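Long-range contacts in DNA repair protein rhp9/CRB2 (Schizosaccharomyces pombe, PDB 2FHD), which probably recognises methylated histone H4 through its tandem Tudor domains as part of the DNA repair response: residues 26-31 against 141-146; 78-83 against 106-111; 86-91 against 102-107. One frame throughout, in Å; residues are numbered along the deposited sequence. Where two conformers were deposited one is given.

Interaction 1. Residues 26-31 against 141-146. With PO4 (phosphate ion), chain F.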
loop_
_atom_site.group_PDB
_atom_site.type_symbol
_atom_site.label_atom_id
_atom_site.label_comp_id
_atom_site.label_asym_id
_atom_site.label_seq_id
_atom_site.Cartn_x
_atom_site.Cartn_y
_atom_site.Cartn_z
ATOM N N ALA A 26 0.753 -0.365 -17.551
ATOM C CA ALA A 26 0.940 -0.650 -16.147
ATOM C C ALA A 26 2.333 -1.258 -16.088
ATOM O O ALA A 26 2.960 -1.531 -17.139
ATOM C CB ALA A 26 -0.083 -1.623 -15.733
ATOM N N THR A 27 2.811 -1.486 -14.874
ATOM C CA THR A 27 3.998 -2.272 -14.590
ATOM C C THR A 27 3.614 -3.627 -13.963
ATOM O O THR A 27 2.815 -3.702 -13.013
ATOM C CB THR A 27 4.817 -1.441 -13.628
ATOM O OG1 THR A 27 5.159 -0.219 -14.308
ATOM C CG2 THR A 27 6.144 -2.137 -13.198
ATOM N N LEU A 28 4.114 -4.712 -14.547
ATOM C CA LEU A 28 4.051 -6.039 -13.925
ATOM C C LEU A 28 4.945 -6.059 -12.641
ATOM O O LEU A 28 6.175 -5.891 -12.714
ATOM C CB LEU A 28 4.495 -7.136 -14.915
ATOM C CG LEU A 28 4.471 -8.616 -14.458
ATOM C CD1 LEU A 28 3.186 -8.912 -13.712
ATOM C CD2 LEU A 28 4.744 -9.656 -15.580
ATOM N N VAL A 29 4.294 -6.247 -11.504
ATOM C CA VAL A 29 4.897 -6.089 -10.214
ATOM C C VAL A 29 5.390 -7.467 -9.675
ATOM O O VAL A 29 6.527 -7.593 -9.178
ATOM C CB VAL A 29 3.876 -5.370 -9.217
ATOM C CG1 VAL A 29 4.416 -5.413 -7.815
ATOM C CG2 VAL A 29 3.662 -3.945 -9.546
ATOM N N ALA A 30 4.579 -8.516 -9.846
ATOM C CA ALA A 30 4.852 -9.811 -9.278
ATOM C C ALA A 30 3.818 -10.826 -9.782
ATOM O O ALA A 30 2.639 -10.468 -9.947
ATOM C CB ALA A 30 4.757 -9.720 -7.759
ATOM N N PRO A 31 4.227 -12.126 -9.898
ATOM C CA PRO A 31 3.286 -13.225 -10.072
ATOM C C PRO A 31 2.520 -13.419 -8.752
ATOM O O PRO A 31 3.022 -13.121 -7.643
ATOM C CB PRO A 31 4.201 -14.417 -10.382
ATOM C CG PRO A 31 5.527 -14.095 -9.550
ATOM C CD PRO A 31 5.651 -12.588 -9.744
ATOM N N THR A 141 10.651 -12.092 -19.085
ATOM C CA THR A 141 9.948 -11.410 -17.958
ATOM C C THR A 141 9.666 -12.373 -16.753
ATOM O O THR A 141 8.997 -13.382 -16.883
ATOM C CB THR A 141 8.655 -10.657 -18.475
ATOM O OG1 THR A 141 8.875 -10.120 -19.797
ATOM C CG2 THR A 141 8.260 -9.519 -17.511
ATOM N N LEU A 142 10.225 -12.067 -15.574
ATOM C CA LEU A 142 10.490 -13.135 -14.384
ATOM C C LEU A 142 11.746 -12.797 -13.361
ATOM O O LEU A 142 12.907 -12.825 -13.836
ATOM C CB LEU A 142 10.593 -14.620 -14.895
ATOM C CG LEU A 142 11.273 -15.489 -13.781
ATOM C CD1 LEU A 142 10.847 -17.029 -13.738
ATOM C CD2 LEU A 142 12.848 -15.285 -13.466
ATOM N N LYS A 143 11.581 -12.492 -12.028
ATOM C CA LYS A 143 10.321 -12.230 -11.233
ATOM C C LYS A 143 9.994 -12.968 -9.906
ATOM O O LYS A 143 10.023 -14.202 -9.801
ATOM C CB LYS A 143 9.068 -12.011 -12.082
ATOM C CG LYS A 143 9.086 -10.521 -12.609
ATOM C CD LYS A 143 7.841 -10.026 -13.291
ATOM C CE LYS A 143 6.698 -10.312 -12.466
ATOM N NZ LYS A 143 6.264 -11.596 -13.103
ATOM N N ASP A 144 9.632 -12.167 -8.904
ATOM C CA ASP A 144 9.433 -12.651 -7.520
ATOM C C ASP A 144 8.023 -12.585 -6.939
ATOM O O ASP A 144 7.393 -11.546 -6.989
ATOM C CB ASP A 144 10.303 -11.812 -6.603
ATOM C CG ASP A 144 11.698 -12.298 -6.547
ATOM O OD1 ASP A 144 11.946 -13.314 -5.845
ATOM O OD2 ASP A 144 12.572 -11.655 -7.154
HETATM N N MSE A 145 7.546 -13.630 -6.271
HETATM C CA MSE A 145 6.319 -13.504 -5.436
HETATM C C MSE A 145 6.418 -12.399 -4.345
HETATM O O MSE A 145 7.477 -12.251 -3.750
HETATM C CB MSE A 145 5.992 -14.833 -4.736
HETATM C CG MSE A 145 5.827 -16.022 -5.643
HETATM SE SE MSE A 145 4.093 -16.102 -6.483
HETATM C CE MSE A 145 2.801 -15.624 -4.823
ATOM N N LYS A 146 5.343 -11.639 -4.074
ATOM C CA LYS A 146 5.370 -10.715 -2.931
ATOM C C LYS A 146 5.664 -11.537 -1.631
ATOM O O LYS A 146 5.073 -12.594 -1.431
ATOM C CB LYS A 146 4.063 -9.933 -2.828
ATOM C CG LYS A 146 3.681 -9.053 -4.040
ATOM C CD LYS A 146 3.951 -7.536 -3.895
ATOM C CE LYS A 146 5.389 -7.204 -4.357
ATOM N NZ LYS A 146 5.617 -5.793 -4.822
HETATM P P PO4 F . 9.308 -4.589 -3.593
HETATM O O1 PO4 F . 8.144 -4.304 -4.555
HETATM O O2 PO4 F . 9.167 -6.008 -3.034
HETATM O O3 PO4 F . 10.671 -4.452 -4.267
HETATM O O4 PO4 F . 9.293 -3.519 -2.488
HETATM O O HOH W 1 2.890 -12.410 -5.161
#

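Interaction 2. Residues 78-83 against 106-111. With PO4 (phosphate ion), chain K.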
loop_
_atom_site.group_PDB
_atom_site.type_symbol
_atom_site.label_atom_id
_atom_site.label_comp_id
_atom_site.label_asym_id
_atom_site.label_seq_id
_atom_site.Cartn_x
_atom_site.Cartn_y
_atom_site.Cartn_z
ATOM N N ILE A 78 -11.332 8.707 -30.514
ATOM C CA ILE A 78 -11.065 8.478 -31.909
ATOM C C ILE A 78 -10.031 7.364 -32.031
ATOM O O ILE A 78 -8.941 7.456 -31.498
ATOM C CB ILE A 78 -10.450 9.745 -32.536
ATOM C CG1 ILE A 78 -11.340 10.973 -32.324
ATOM C CG2 ILE A 78 -10.236 9.519 -33.995
ATOM C CD1 ILE A 78 -10.659 12.351 -32.802
ATOM N N LYS A 79 -10.398 6.300 -32.698
ATOM C CA LYS A 79 -9.514 5.179 -32.885
ATOM C C LYS A 79 -8.455 5.490 -33.946
ATOM O O LYS A 79 -8.785 6.098 -34.950
ATOM C CB LYS A 79 -10.344 3.920 -33.237
ATOM C CG LYS A 79 -11.020 3.349 -32.039
ATOM C CD LYS A 79 -11.536 1.948 -32.241
ATOM C CE LYS A 79 -12.216 1.527 -30.981
ATOM N NZ LYS A 79 -12.807 0.153 -31.042
ATOM N N HIS A 80 -7.210 5.051 -33.725
ATOM C CA HIS A 80 -6.091 5.327 -34.601
ATOM C C HIS A 80 -5.369 4.037 -34.883
ATOM O O HIS A 80 -5.532 3.150 -34.159
ATOM C CB HIS A 80 -5.130 6.326 -33.884
ATOM C CG HIS A 80 -5.664 7.717 -33.841
ATOM N ND1 HIS A 80 -5.214 8.710 -34.682
ATOM C CD2 HIS A 80 -6.648 8.277 -33.094
ATOM C CE1 HIS A 80 -5.859 9.837 -34.425
ATOM N NE2 HIS A 80 -6.757 9.596 -33.487
ATOM N N THR A 81 -4.540 3.937 -35.898
ATOM C CA THR A 81 -3.652 2.806 -36.031
ATOM C C THR A 81 -2.207 3.291 -35.712
ATOM O O THR A 81 -1.832 4.463 -35.909
ATOM C CB THR A 81 -3.737 2.113 -37.449
ATOM O OG1 THR A 81 -3.416 3.095 -38.448
ATOM C CG2 THR A 81 -5.127 1.736 -37.739
ATOM N N VAL A 82 -1.411 2.375 -35.195
ATOM C CA VAL A 82 -0.101 2.644 -34.886
ATOM C C VAL A 82 0.722 2.710 -36.163
ATOM O O VAL A 82 0.661 1.862 -37.066
ATOM C CB VAL A 82 0.425 1.593 -33.899
ATOM C CG1 VAL A 82 1.943 1.745 -33.711
ATOM C CG2 VAL A 82 -0.386 1.663 -32.518
ATOM N N VAL A 83 1.496 3.776 -36.244
ATOM C CA VAL A 83 2.438 3.901 -37.346
ATOM C C VAL A 83 3.801 3.435 -36.873
ATOM O O VAL A 83 4.276 2.509 -37.428
ATOM C CB VAL A 83 2.464 5.369 -37.979
ATOM C CG1 VAL A 83 3.553 5.413 -39.088
ATOM C CG2 VAL A 83 1.107 5.719 -38.553
ATOM N N VAL A 106 4.705 7.626 -29.647
ATOM C CA VAL A 106 4.119 6.858 -30.719
ATOM C C VAL A 106 3.469 7.770 -31.772
ATOM O O VAL A 106 2.811 8.756 -31.436
ATOM C CB VAL A 106 3.123 5.794 -30.139
ATOM C CG1 VAL A 106 2.029 6.466 -29.399
ATOM C CG2 VAL A 106 2.606 4.864 -31.262
ATOM N N ILE A 107 3.646 7.422 -33.025
ATOM C CA ILE A 107 2.907 8.034 -34.120
ATOM C C ILE A 107 1.647 7.177 -34.505
ATOM O O ILE A 107 1.725 5.956 -34.777
ATOM C CB ILE A 107 3.849 8.204 -35.365
ATOM C CG1 ILE A 107 5.137 8.924 -35.003
ATOM C CG2 ILE A 107 3.082 8.863 -36.566
ATOM C CD1 ILE A 107 6.242 8.749 -36.160
ATOM N N LEU A 108 0.503 7.851 -34.508
ATOM C CA LEU A 108 -0.848 7.329 -34.711
ATOM C C LEU A 108 -1.465 7.922 -35.969
ATOM O O LEU A 108 -1.249 9.096 -36.244
ATOM C CB LEU A 108 -1.694 7.770 -33.559
ATOM C CG LEU A 108 -1.258 7.160 -32.235
ATOM C CD1 LEU A 108 -2.218 7.570 -31.119
ATOM C CD2 LEU A 108 -1.172 5.622 -32.358
ATOM N N ALA A 109 -2.239 7.129 -36.724
ATOM C CA ALA A 109 -2.889 7.565 -37.968
ATOM C C ALA A 109 -4.374 7.381 -37.881
ATOM O O ALA A 109 -4.894 6.429 -37.290
ATOM C CB ALA A 109 -2.342 6.797 -39.165
ATOM N N HIS A 110 -5.086 8.339 -38.430
ATOM C CA HIS A 110 -6.528 8.229 -38.550
ATOM C C HIS A 110 -6.825 8.729 -39.909
ATOM O O HIS A 110 -7.015 9.927 -40.154
ATOM C CB HIS A 110 -7.316 8.975 -37.514
ATOM C CG HIS A 110 -8.788 8.846 -37.700
ATOM N ND1 HIS A 110 -9.506 7.773 -37.219
ATOM C CD2 HIS A 110 -9.690 9.656 -38.322
ATOM C CE1 HIS A 110 -10.781 7.924 -37.542
ATOM N NE2 HIS A 110 -10.918 9.059 -38.205
ATOM N N GLY A 111 -6.917 7.751 -40.792
ATOM C CA GLY A 111 -6.872 7.990 -42.170
ATOM C C GLY A 111 -5.378 7.948 -42.438
ATOM O O GLY A 111 -4.605 7.014 -42.000
HETATM P P PO4 K . -13.749 6.098 -34.589
HETATM O O1 PO4 K . -13.253 5.851 -33.187
HETATM O O2 PO4 K . -15.155 5.490 -34.683
HETATM O O3 PO4 K . -13.878 7.603 -34.832
HETATM O O4 PO4 K . -12.764 5.550 -35.635
HETATM O O HOH W 2 -5.775 4.654 -39.995
#

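Interaction 3. Residues 86-91 against 102-107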
loop_
_atom_site.group_PDB
_atom_site.type_symbol
_atom_site.label_atom_id
_atom_site.label_comp_id
_atom_site.label_asym_id
_atom_site.label_seq_id
_atom_site.Cartn_x
_atom_site.Cartn_y
_atom_site.Cartn_z
ATOM N N PHE A 86 8.986 5.135 -31.034
ATOM C CA PHE A 86 10.357 5.481 -30.982
ATOM C C PHE A 86 10.709 6.067 -29.633
ATOM O O PHE A 86 9.818 6.398 -28.866
ATOM C CB PHE A 86 10.718 6.412 -32.181
ATOM C CG PHE A 86 10.080 7.774 -32.139
ATOM C CD1 PHE A 86 8.851 7.995 -32.724
ATOM C CD2 PHE A 86 10.734 8.861 -31.541
ATOM C CE1 PHE A 86 8.278 9.265 -32.745
ATOM C CE2 PHE A 86 10.162 10.156 -31.560
ATOM C CZ PHE A 86 8.880 10.352 -32.151
ATOM N N ARG A 87 12.015 6.154 -29.334
ATOM C CA ARG A 87 12.509 6.882 -28.181
ATOM C C ARG A 87 13.047 8.322 -28.524
ATOM O O ARG A 87 14.005 8.506 -29.286
ATOM C CB ARG A 87 13.546 6.015 -27.427
ATOM C CG ARG A 87 13.882 6.553 -26.038
ATOM C CD ARG A 87 15.034 5.800 -25.381
ATOM N NE ARG A 87 14.534 5.533 -24.039
ATOM C CZ ARG A 87 14.758 6.271 -22.949
ATOM N NH1 ARG A 87 15.602 7.323 -22.965
ATOM N NH2 ARG A 87 14.187 5.884 -21.809
ATOM N N SER A 88 12.417 9.332 -27.944
ATOM C CA SER A 88 12.694 10.705 -28.309
ATOM C C SER A 88 13.948 11.238 -27.645
ATOM O O SER A 88 14.382 12.336 -27.934
ATOM C CB SER A 88 11.545 11.645 -27.913
ATOM O OG SER A 88 11.565 11.842 -26.505
ATOM N N THR A 89 14.524 10.504 -26.721
ATOM C CA THR A 89 15.571 11.106 -25.937
ATOM C C THR A 89 16.496 10.082 -25.370
ATOM O O THR A 89 16.182 8.894 -25.315
ATOM C CB THR A 89 15.017 11.910 -24.769
ATOM O OG1 THR A 89 16.121 12.565 -24.136
ATOM C CG2 THR A 89 14.366 10.949 -23.777
ATOM N N ASN A 90 17.666 10.551 -24.963
ATOM C CA ASN A 90 18.616 9.621 -24.429
ATOM C C ASN A 90 18.708 9.688 -22.899
ATOM O O ASN A 90 19.271 8.785 -22.288
ATOM C CB ASN A 90 19.938 9.602 -25.202
ATOM C CG ASN A 90 20.738 10.862 -25.048
ATOM O OD1 ASN A 90 21.916 10.837 -25.356
ATOM N ND2 ASN A 90 20.123 11.979 -24.604
ATOM N N GLU A 91 18.042 10.693 -22.309
ATOM C CA GLU A 91 17.940 10.859 -20.865
ATOM C C GLU A 91 17.135 9.726 -20.234
ATOM O O GLU A 91 16.392 9.015 -20.925
ATOM C CB GLU A 91 17.295 12.197 -20.484
ATOM C CG GLU A 91 17.455 13.313 -21.512
ATOM C CD GLU A 91 18.777 14.108 -21.418
ATOM O OE1 GLU A 91 18.692 15.356 -21.217
ATOM O OE2 GLU A 91 19.887 13.505 -21.575
ATOM N N ASN A 102 11.254 0.448 -24.000
ATOM C CA ASN A 102 11.854 1.713 -23.611
ATOM C C ASN A 102 11.586 2.853 -24.616
ATOM O O ASN A 102 12.278 3.854 -24.584
ATOM C CB ASN A 102 13.343 1.548 -23.397
ATOM C CG ASN A 102 13.839 2.329 -22.218
ATOM O OD1 ASN A 102 13.057 2.843 -21.408
ATOM N ND2 ASN A 102 15.141 2.407 -22.093
ATOM N N ASN A 103 10.576 2.695 -25.490
ATOM C CA ASN A 103 10.034 3.801 -26.209
ATOM C C ASN A 103 9.164 4.671 -25.357
ATOM O O ASN A 103 8.535 4.285 -24.404
ATOM C CB ASN A 103 9.240 3.409 -27.497
ATOM C CG ASN A 103 10.033 2.501 -28.401
ATOM O OD1 ASN A 103 11.133 2.865 -28.827
ATOM N ND2 ASN A 103 9.502 1.281 -28.663
ATOM N N ASP A 104 8.986 5.821 -25.912
ATOM C CA ASP A 104 8.538 7.005 -25.295
ATOM C C ASP A 104 7.381 7.649 -26.048
ATOM O O ASP A 104 6.545 8.338 -25.468
ATOM C CB ASP A 104 9.754 7.890 -25.690
ATOM C CG ASP A 104 9.801 8.961 -24.922
ATOM O OD1 ASP A 104 9.114 8.725 -23.876
ATOM O OD2 ASP A 104 10.344 9.942 -25.347
HETATM N N MSE A 105 7.452 7.549 -27.386
HETATM C CA MSE A 105 6.567 8.297 -28.305
HETATM C C MSE A 105 5.917 7.308 -29.244
HETATM O O MSE A 105 6.495 6.300 -29.631
HETATM C CB MSE A 105 7.332 9.336 -29.171
HETATM C CG MSE A 105 8.028 10.439 -28.338
HETATM SE SE MSE A 105 6.646 11.641 -27.646
HETATM C CE MSE A 105 7.171 11.849 -25.599
ATOM N N VAL A 106 4.705 7.626 -29.647
ATOM C CA VAL A 106 4.119 6.858 -30.719
ATOM C C VAL A 106 3.469 7.770 -31.772
ATOM O O VAL A 106 2.811 8.756 -31.436
ATOM C CB VAL A 106 3.123 5.794 -30.139
ATOM C CG1 VAL A 106 2.029 6.466 -29.399
ATOM C CG2 VAL A 106 2.606 4.864 -31.262
ATOM N N ILE A 107 3.646 7.422 -33.025
ATOM C CA ILE A 107 2.907 8.034 -34.120
ATOM C C ILE A 107 1.647 7.177 -34.505
ATOM O O ILE A 107 1.725 5.956 -34.777
ATOM C CB ILE A 107 3.849 8.204 -35.365
ATOM C CG1 ILE A 107 5.137 8.924 -35.003
ATOM C CG2 ILE A 107 3.082 8.863 -36.566
ATOM C CD1 ILE A 107 6.242 8.749 -36.160
#

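Interaction 1. Residues 26-31 against 141-146
Thr141 makes one apolar touch, with its methyl CG2 4.0 Å from Leu28 CD2; its hydroxyl is engaged elsewhere, hydrogen-bonded to Ser138. Past a peptide bond modelled as cis, Lys143 contributes the largest share of the loop's side of the contact, much of it through its aliphatic chain. Bends at chi3 (50°) and chi4 (-96°) turn the tip of that chain, setting CE against the branch point of the leucine, 3.4 Å from Leu28 CG. Leu28 meets it with CG anti to the backbone N (chi1 -179°), its side chain directed at the loop. The end of Lys143 then runs past the proline ring in the opposite direction, with NZ 3.6 Å from Pro31 CD. No direct hydrogen bond joins the two segments, and this ammonium lies against carbon atoms of the strand. Asp144 contributes its backbone rather than its carboxylate: the carbonyl O of Asp144 is 3.3 Å from Ala30 CB and also rests against the proline ring. Met145, a selenomethionine modelled in two conformers, brings SE near Pro31 CG in one of them, a contact that stays doubtful. The polar link is indirect: a water donates to Pro31 O at 2.6 Å and accepts from Lys146 N at 2.8 Å. The side chain of Lys146 is also modelled twice, so its course past Ala30 CB and Val29 CG1 and the bond from NZ to O1 of a phosphate, 2.9 Å in one conformer, are tentative. Arg6 holds the same phosphate, which probably came from the crystallisation liquor. Val29 and Ala30 both face Lys43, a classic beta bulge in strand 23-32. That strand runs between 11-15 and 41-46 in the first Tudor sheet, and Leu28, touching Val12 and Tyr42 of these neighbours as well, is one of the residues through which the loop packs on the sheet.

Interaction 2. Residues 78-83 against 106-111
The His110 ring has Ile78 CG2 over one face, 3.9 Å from its centroid, with Lys79 O and a phosphate oxygen near its edge. Over one face of the His80 ring lies His110 CB, 3.8 Å from the centroid, and Leu108 CB approaches obliquely. The two rings form an edge-to-face pair, His110 turning its edge to the face of His80, with planes 52° apart. With CG anti to the backbone N (chi1 179°), His110 directs its ring toward the neighbouring segment, where ND1 donates to Lys79 O at 2.9 Å, nearly in line with the carbonyl. Were His80 replaced by an alanine, His110 would probably lose both the ring face under its CB and its edge-to-face partner, and a gap would open beside Leu108 CB. Beyond the rings, 80-83 and 106-110 pair as antiparallel strands in the sheet of the second Tudor domain, which belongs to the SH3-like family of folds. Thr81 and Ala109 are the hydrogen-bonded pair, with Thr81 N to Ala109 O at 2.9 Å and Ala109 N to Thr81 O at 2.8 Å. Val82 and Leu108 form the non-hydrogen-bonded pair, and Val82 CG2 is 4.0 Å from Leu108 CD2. Across the other face, that of Thr81 and Ala109, Val83 CG2 lies 3.7 Å from Ala109 CB.

Interaction 3. Residues 86-91 against 102-107
A classic beta bulge marks the end of the pairing between strands 80-86 and 105-110: Asp104 and Met105 both face Phe86. The evidence is the shared acceptor, since Phe86 O takes Asp104 N at 3.1 Å and Met105 N at 3.0 Å, the latter nearly straight on. Phe86 N donates in return to Met105 O. The phenylalanine CG sits between the backbone N and the carbonyl carbon (chi1 67°), which lays the ring against its cross-strand partner: Met105 CB, of a selenomethionine, stands 3.7 Å from the ring centroid and 18° off the normal, a CH-pi contact. Ile107 CG1 meets the same ring at its edge, 3.9 Å from Phe86 CE1. Past the bulge the two strands of this Tudor hairpin part into their connecting loop, whose two sides are joined by polar side chains. Ser88 OG donates to Asp104 OD2 at a short 2.5 Å, and Ser88 N adds a weak bond to that oxygen. Arg87 NE donates to Asn102 O at 2.9 Å, while Arg87 NH2 makes a weak bond to Asn102 OD1. The other branch, Arg87 NH1, reaches Thr89 O and, at 2.8 Å, Glu91 O, gathering the ST turn in which Thr89 OG1 accepts from Glu91 N, though Glu91 is poorly ordered and this end of the network less certain.

Overall arrangement
From the N terminus, the chain first builds the sheet of the first Tudor domain, where 26-31 waits until 141-146 returns more than a hundred residues later; interaction 1 thus closes a loop that holds both other contacts and ties the C-terminal tail to the first domain. Inside it, 78-83 begins the hairpin of the second Tudor domain and 86-91 leads into its loop. The return strand closes interaction 3 and then interaction 2, so the shorter loop lies largely within the longer and they share Val106 and Ile107. Interactions 1 and 2 lie on opposite sides of the chain's centre, their own centres about 30 Å apart.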